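Local coordinates for uncharacterized protein Sortase B (Clostridium perfringens, PDB 5YFK) that is a class B sortase, a cysteine transpeptidase that probably attaches sorted surface proteins to the cell wall, at residues 11-16 with 88-93; 64-69 with 119-124. The protein carries 1 engineered substitution. All blocks are in the same frame, centred on the assembly; numbering follows the deposited sequence.

Contact 1 (11-16 with 88-93) and contact 2 (64-69 with 119-124) lie next to each other, about 13 Å apart between centres. Along the sequence their segments alternate, and M120 joins them in space: its CE packs at 3.6 Å from the carbonyl O of G92, and its CG at 3.7 Å from the O of S91. Both contacts border the predicted active site. The side chain of H113, the predicted proton donor and acceptor, is about 5 Å from that of S91 and about 4 Å from that of M120. S209, the engineered replacement of the predicted nucleophile, is farther, its side chain about 8 Å from that of F121.

Contact 1 (11-16 with 88-93); sequences YTDSRD and KSFSGS
One carboxylate oxygen, OD1 of D13, takes bonds from both the N and the OG of S91. The backbone N of S91 donates to it at 3.0 Å, with an N-H...O angle of 153°, reaching it on the syn side but 34° out of the carboxylate plane. The hydroxyl OG of S91 gives OD1 a second bond of 3.1 Å, on the anti lone pair. From within 11-16, OG1 of T12 adds a third of 2.8 Å to OD1 of D13, coming from above the plane, while OG of S89 contributes a weak bond. S91 can use both its N and its OG because the hydroxyl lies beside its own backbone N (chi1 -70°). S89 OG also accepts from the N of G92, an ST motif within 88-93. The other oxygen, D13 OD2, lies near the plane of the F90 ring at its edge, and a water bridges it to the carbonyl O of K88. T12 further rests on the loop at N117. Three firm donors on one oxygen hold the carboxylate in place and would probably favour its ionised form; by these bonds it ties the N-terminal segment to the loop leading into strand 94-96.

Contact 2 (64-69 with 119-124); sequences TNIDFP and TMFAQI
I66 is the main bump of 64-69, and its two branches enter different hollows of 119-124. With CG1 beside the backbone N (chi1 -58°) and the chain extended beyond it, CD1 meets CD1 of I124 at 3.5 Å; CG2 turns the other way, to 3.6 Å from CE1 of the F121 ring, and the I66 side chain crosses both partners at about a right angle. F68 fits against the type II' turn running from T119 to A122: its CE2 lies 3.3 Å from the carbonyl O of M120 and CZ packs on the CA of M120. The M120 side chain curls back so that its sulfur sits obliquely, 4.7 Å from the F68 ring centroid, a Met-aromatic contact.

At the other end Q123 reaches along T64 in the opposite sense, and its OE1 accepts from the backbone N of N65 at 3.0 Å, the donor standing 55° out of the carbonyl plane. The side chains of N65 and Q123 cross at about a right angle, yet their amide planes are only 26° apart; the two amides do not hydrogen-bond each other, N65 ND2 bonding the O of D118 and Q123 NE2 its OD1. A water links N65, M120 and Q123, donating to N65 OD1 and M120 O and accepting from the N of Q123. OG1 of T64 closes an ST turn with the N of I66 and also hydrogen-bonds the O of V61.

Beyond the two segments, I66 leans on V61 of strand 55-61, F68 and M120 press on I94 of strand 94-96, and F121 and I124 lie against L206 and T208 of strand 203-210, seating the loop after strand 107-111 over the sortase sheet.

Contact 1 (11-16 with 88-93)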
loop_
_atom_site.group_PDB
_atom_site.type_symbol
_atom_site.label_atom_id
_atom_site.label_comp_id
_atom_site.label_asym_id
_atom_site.label_seq_id
_atom_site.Cartn_x
_atom_site.Cartn_y
_atom_site.Cartn_z
ATOM N N TYR A 11 11.955 15.343 -12.554
ATOM C CA TYR A 11 12.571 14.132 -13.091
ATOM C C TYR A 11 13.402 13.479 -11.994
ATOM O O TYR A 11 14.101 14.161 -11.255
ATOM C CB TYR A 11 13.472 14.475 -14.289
ATOM C CG TYR A 11 14.036 13.271 -15.012
ATOM C CD1 TYR A 11 13.376 12.727 -16.106
ATOM C CD2 TYR A 11 15.201 12.644 -14.569
ATOM C CE1 TYR A 11 13.847 11.580 -16.730
ATOM C CE2 TYR A 11 15.707 11.531 -15.220
ATOM C CZ TYR A 11 15.017 10.997 -16.293
ATOM O OH TYR A 11 15.511 9.905 -16.962
ATOM N N THR A 12 13.357 12.156 -11.901
ATOM C CA THR A 12 13.786 11.499 -10.680
ATOM C C THR A 12 14.145 10.031 -10.936
ATOM O O THR A 12 14.483 9.665 -12.068
ATOM C CB THR A 12 12.714 11.677 -9.584
ATOM O OG1 THR A 12 13.276 11.393 -8.297
ATOM C CG2 THR A 12 11.496 10.798 -9.856
ATOM N N ASP A 13 14.185 9.226 -9.874
ATOM C CA ASP A 13 14.933 7.958 -9.875
ATOM C C ASP A 13 14.145 6.778 -10.474
ATOM O O ASP A 13 14.464 5.618 -10.200
ATOM C CB ASP A 13 15.386 7.604 -8.448
ATOM C CG ASP A 13 15.653 8.836 -7.586
ATOM O OD1 ASP A 13 14.686 9.366 -7.000
ATOM O OD2 ASP A 13 16.827 9.252 -7.457
ATOM N N SER A 14 13.258 7.073 -11.424
ATOM C CA SER A 14 12.137 6.188 -11.764
ATOM C C SER A 14 12.588 4.929 -12.518
ATOM O O SER A 14 11.910 3.901 -12.484
ATOM C CB SER A 14 11.101 6.958 -12.603
ATOM O OG SER A 14 9.842 6.296 -12.646
ATOM N N ARG A 15 13.723 5.014 -13.203
ATOM C CA ARG A 15 14.019 4.103 -14.309
ATOM C C ARG A 15 14.371 2.700 -13.815
ATOM O O ARG A 15 13.955 1.702 -14.408
ATOM C CB ARG A 15 15.163 4.662 -15.160
ATOM C CG ARG A 15 15.283 4.027 -16.536
ATOM C CD ARG A 15 16.482 4.576 -17.293
ATOM N NE ARG A 15 17.057 3.589 -18.204
ATOM C CZ ARG A 15 17.800 2.554 -17.821
ATOM N NH1 ARG A 15 18.027 2.333 -16.532
ATOM N NH2 ARG A 15 18.293 1.719 -18.729
ATOM N N ASP A 16 15.174 2.628 -12.755
ATOM C CA ASP A 16 15.556 1.348 -12.167
ATOM C C ASP A 16 14.324 0.673 -11.583
ATOM O O ASP A 16 14.030 -0.482 -11.900
ATOM C CB ASP A 16 16.603 1.551 -11.067
ATOM C CG ASP A 16 17.787 2.389 -11.529
ATOM O OD1 ASP A 16 18.442 3.015 -10.670
ATOM O OD2 ASP A 16 18.064 2.422 -12.748
ATOM N N LYS A 88 20.920 5.638 -2.001
ATOM C CA LYS A 88 20.368 6.973 -1.786
ATOM C C LYS A 88 19.392 7.337 -2.894
ATOM O O LYS A 88 19.703 7.215 -4.080
ATOM C CB LYS A 88 21.487 8.018 -1.755
ATOM C CG LYS A 88 22.499 7.835 -0.632
ATOM C CD LYS A 88 21.915 8.177 0.731
ATOM C CE LYS A 88 21.402 9.609 0.790
ATOM N NZ LYS A 88 22.468 10.599 0.476
ATOM N N SER A 89 18.232 7.853 -2.515
ATOM C CA SER A 89 17.197 8.126 -3.498
ATOM C C SER A 89 16.234 9.136 -2.936
ATOM O O SER A 89 15.859 9.066 -1.764
ATOM C CB SER A 89 16.459 6.843 -3.865
ATOM O OG SER A 89 15.251 7.130 -4.558
ATOM N N PHE A 90 15.753 10.016 -3.804
ATOM C CA PHE A 90 14.738 10.978 -3.433
ATOM C C PHE A 90 13.352 10.358 -3.460
ATOM O O PHE A 90 12.545 10.630 -2.583
ATOM C CB PHE A 90 14.819 12.194 -4.345
ATOM C CG PHE A 90 16.093 12.967 -4.165
ATOM C CD1 PHE A 90 17.227 12.598 -4.876
ATOM C CD2 PHE A 90 16.257 13.758 -3.032
ATOM C CE1 PHE A 90 18.455 13.174 -4.597
ATOM C CE2 PHE A 90 17.483 14.328 -2.737
ATOM C CZ PHE A 90 18.582 14.042 -3.527
ATOM N N SER A 91 13.104 9.486 -4.433
ATOM C CA SER A 91 11.803 8.836 -4.549
ATOM C C SER A 91 11.620 7.782 -3.463
ATOM O O SER A 91 10.496 7.419 -3.128
ATOM C CB SER A 91 11.671 8.185 -5.913
ATOM O OG SER A 91 11.567 9.181 -6.900
ATOM N N GLY A 92 12.727 7.201 -3.012
ATOM C CA GLY A 92 12.667 6.077 -2.073
ATOM C C GLY A 92 11.953 4.856 -2.640
ATOM O O GLY A 92 12.140 4.472 -3.800
ATOM N N SER A 93 11.292 4.133 -1.754
ATOM C CA SER A 93 10.662 2.874 -2.105
ATOM C C SER A 93 9.257 2.849 -1.524
ATOM O O SER A 93 8.905 3.671 -0.661
ATOM C CB SER A 93 11.478 1.684 -1.585
ATOM O OG SER A 93 12.817 1.733 -2.057
HETATM O O HOH W 1 19.110 7.104 -6.558
#

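Contact 2 (64-69 with 119-124)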
loop_
_atom_site.group_PDB
_atom_site.type_symbol
_atom_site.label_atom_id
_atom_site.label_comp_id
_atom_site.label_asym_id
_atom_site.label_seq_id
_atom_site.Cartn_x
_atom_site.Cartn_y
_atom_site.Cartn_z
ATOM N N THR A 64 -4.179 3.004 -11.986
ATOM C CA THR A 64 -3.083 3.916 -11.654
ATOM C C THR A 64 -1.767 3.341 -12.157
ATOM O O THR A 64 -1.723 2.227 -12.701
ATOM C CB THR A 64 -2.906 4.071 -10.131
ATOM O OG1 THR A 64 -2.352 2.851 -9.618
ATOM C CG2 THR A 64 -4.229 4.380 -9.459
ATOM N N ASN A 65 -0.720 4.136 -12.015
ATOM C CA ASN A 65 0.650 3.680 -12.246
ATOM C C ASN A 65 1.336 3.143 -11.005
ATOM O O ASN A 65 2.556 2.992 -10.989
ATOM C CB ASN A 65 1.498 4.791 -12.848
ATOM C CG ASN A 65 1.711 5.957 -11.903
ATOM O OD1 ASN A 65 1.026 6.102 -10.904
ATOM N ND2 ASN A 65 2.710 6.771 -12.204
ATOM N N ILE A 66 0.546 2.762 -10.016
ATOM C CA ILE A 66 1.081 2.144 -8.817
ATOM C C ILE A 66 1.239 0.637 -9.046
ATOM O O ILE A 66 0.277 -0.123 -9.128
ATOM C CB ILE A 66 0.229 2.447 -7.575
ATOM C CG1 ILE A 66 0.129 3.950 -7.354
ATOM C CG2 ILE A 66 0.850 1.802 -6.329
ATOM C CD1 ILE A 66 -0.978 4.306 -6.393
ATOM N N ASP A 67 2.485 0.227 -9.190
ATOM C CA ASP A 67 2.855 -1.083 -9.719
ATOM C C ASP A 67 4.300 -1.342 -9.309
ATOM O O ASP A 67 5.261 -1.033 -10.050
ATOM C CB ASP A 67 2.731 -1.093 -11.242
ATOM C CG ASP A 67 2.799 -2.478 -11.834
ATOM O OD1 ASP A 67 2.985 -3.467 -11.097
ATOM O OD2 ASP A 67 2.650 -2.572 -13.073
ATOM N N PHE A 68 4.473 -1.779 -8.063
ATOM C CA PHE A 68 5.770 -1.731 -7.414
ATOM C C PHE A 68 6.046 -2.971 -6.566
ATOM O O PHE A 68 5.152 -3.480 -5.881
ATOM C CB PHE A 68 5.852 -0.505 -6.500
ATOM C CG PHE A 68 5.732 0.809 -7.224
ATOM C CD1 PHE A 68 6.751 1.248 -8.046
ATOM C CD2 PHE A 68 4.644 1.631 -7.017
ATOM C CE1 PHE A 68 6.650 2.460 -8.701
ATOM C CE2 PHE A 68 4.531 2.831 -7.677
ATOM C CZ PHE A 68 5.547 3.251 -8.505
ATOM N N PRO A 69 7.346 -3.239 -6.341
ATOM C CA PRO A 69 7.745 -4.068 -5.209
ATOM C C PRO A 69 7.687 -3.287 -3.884
ATOM O O PRO A 69 7.743 -2.069 -3.887
ATOM C CB PRO A 69 9.199 -4.434 -5.559
ATOM C CG PRO A 69 9.678 -3.232 -6.302
ATOM C CD PRO A 69 8.507 -2.709 -7.086
ATOM N N THR A 119 4.756 9.902 -9.518
ATOM C CA THR A 119 5.453 8.640 -9.271
ATOM C C THR A 119 5.225 8.140 -7.845
ATOM O O THR A 119 4.762 8.885 -7.013
ATOM C CB THR A 119 6.974 8.770 -9.477
ATOM O OG1 THR A 119 7.505 9.743 -8.565
ATOM C CG2 THR A 119 7.282 9.175 -10.914
ATOM N N MET A 120 5.596 6.884 -7.597
ATOM C CA MET A 120 5.445 6.238 -6.277
ATOM C C MET A 120 3.963 6.227 -5.910
ATOM O O MET A 120 3.160 5.692 -6.683
ATOM C CB MET A 120 6.308 6.888 -5.222
ATOM C CG MET A 120 7.783 6.975 -5.643
ATOM S SD MET A 120 8.503 5.503 -6.440
ATOM C CE MET A 120 8.744 4.398 -5.061
ATOM N N PHE A 121 3.605 6.818 -4.781
ATOM C CA PHE A 121 2.174 6.838 -4.333
ATOM C C PHE A 121 1.461 8.167 -4.666
ATOM O O PHE A 121 0.316 8.399 -4.211
ATOM C CB PHE A 121 2.070 6.550 -2.825
ATOM C CG PHE A 121 1.801 5.096 -2.453
ATOM C CD1 PHE A 121 2.021 4.054 -3.347
ATOM C CD2 PHE A 121 1.645 4.757 -1.101
ATOM C CE1 PHE A 121 1.837 2.721 -2.970
ATOM C CE2 PHE A 121 1.436 3.438 -0.722
ATOM C CZ PHE A 121 1.542 2.413 -1.654
ATOM N N ALA A 122 2.006 8.955 -5.600
ATOM C CA ALA A 122 1.329 10.195 -6.010
ATOM C C ALA A 122 -0.130 9.923 -6.343
ATOM O O ALA A 122 -1.028 10.679 -5.965
ATOM C CB ALA A 122 2.024 10.814 -7.216
ATOM N N GLN A 123 -0.376 8.864 -7.105
ATOM C CA GLN A 123 -1.725 8.633 -7.632
ATOM C C GLN A 123 -2.748 8.166 -6.649
ATOM O O GLN A 123 -3.947 8.170 -6.954
ATOM C CB GLN A 123 -1.687 7.737 -8.877
ATOM C CG GLN A 123 -1.073 8.479 -10.038
ATOM C CD GLN A 123 -1.386 7.847 -11.382
ATOM O OE1 GLN A 123 -2.021 6.782 -11.456
ATOM N NE2 GLN A 123 -0.774 8.390 -12.418
ATOM N N ILE A 124 -2.335 7.926 -5.404
ATOM C CA ILE A 124 -3.322 7.743 -4.327
ATOM C C ILE A 124 -4.276 8.933 -4.197
ATOM O O ILE A 124 -5.482 8.780 -3.917
ATOM C CB ILE A 124 -2.607 7.497 -2.976
ATOM C CG1 ILE A 124 -1.774 6.217 -3.024
ATOM C CG2 ILE A 124 -3.613 7.476 -1.856
ATOM C CD1 ILE A 124 -2.505 4.928 -3.302
HETATM O O HOH W 2 1.776 7.339 -8.434
#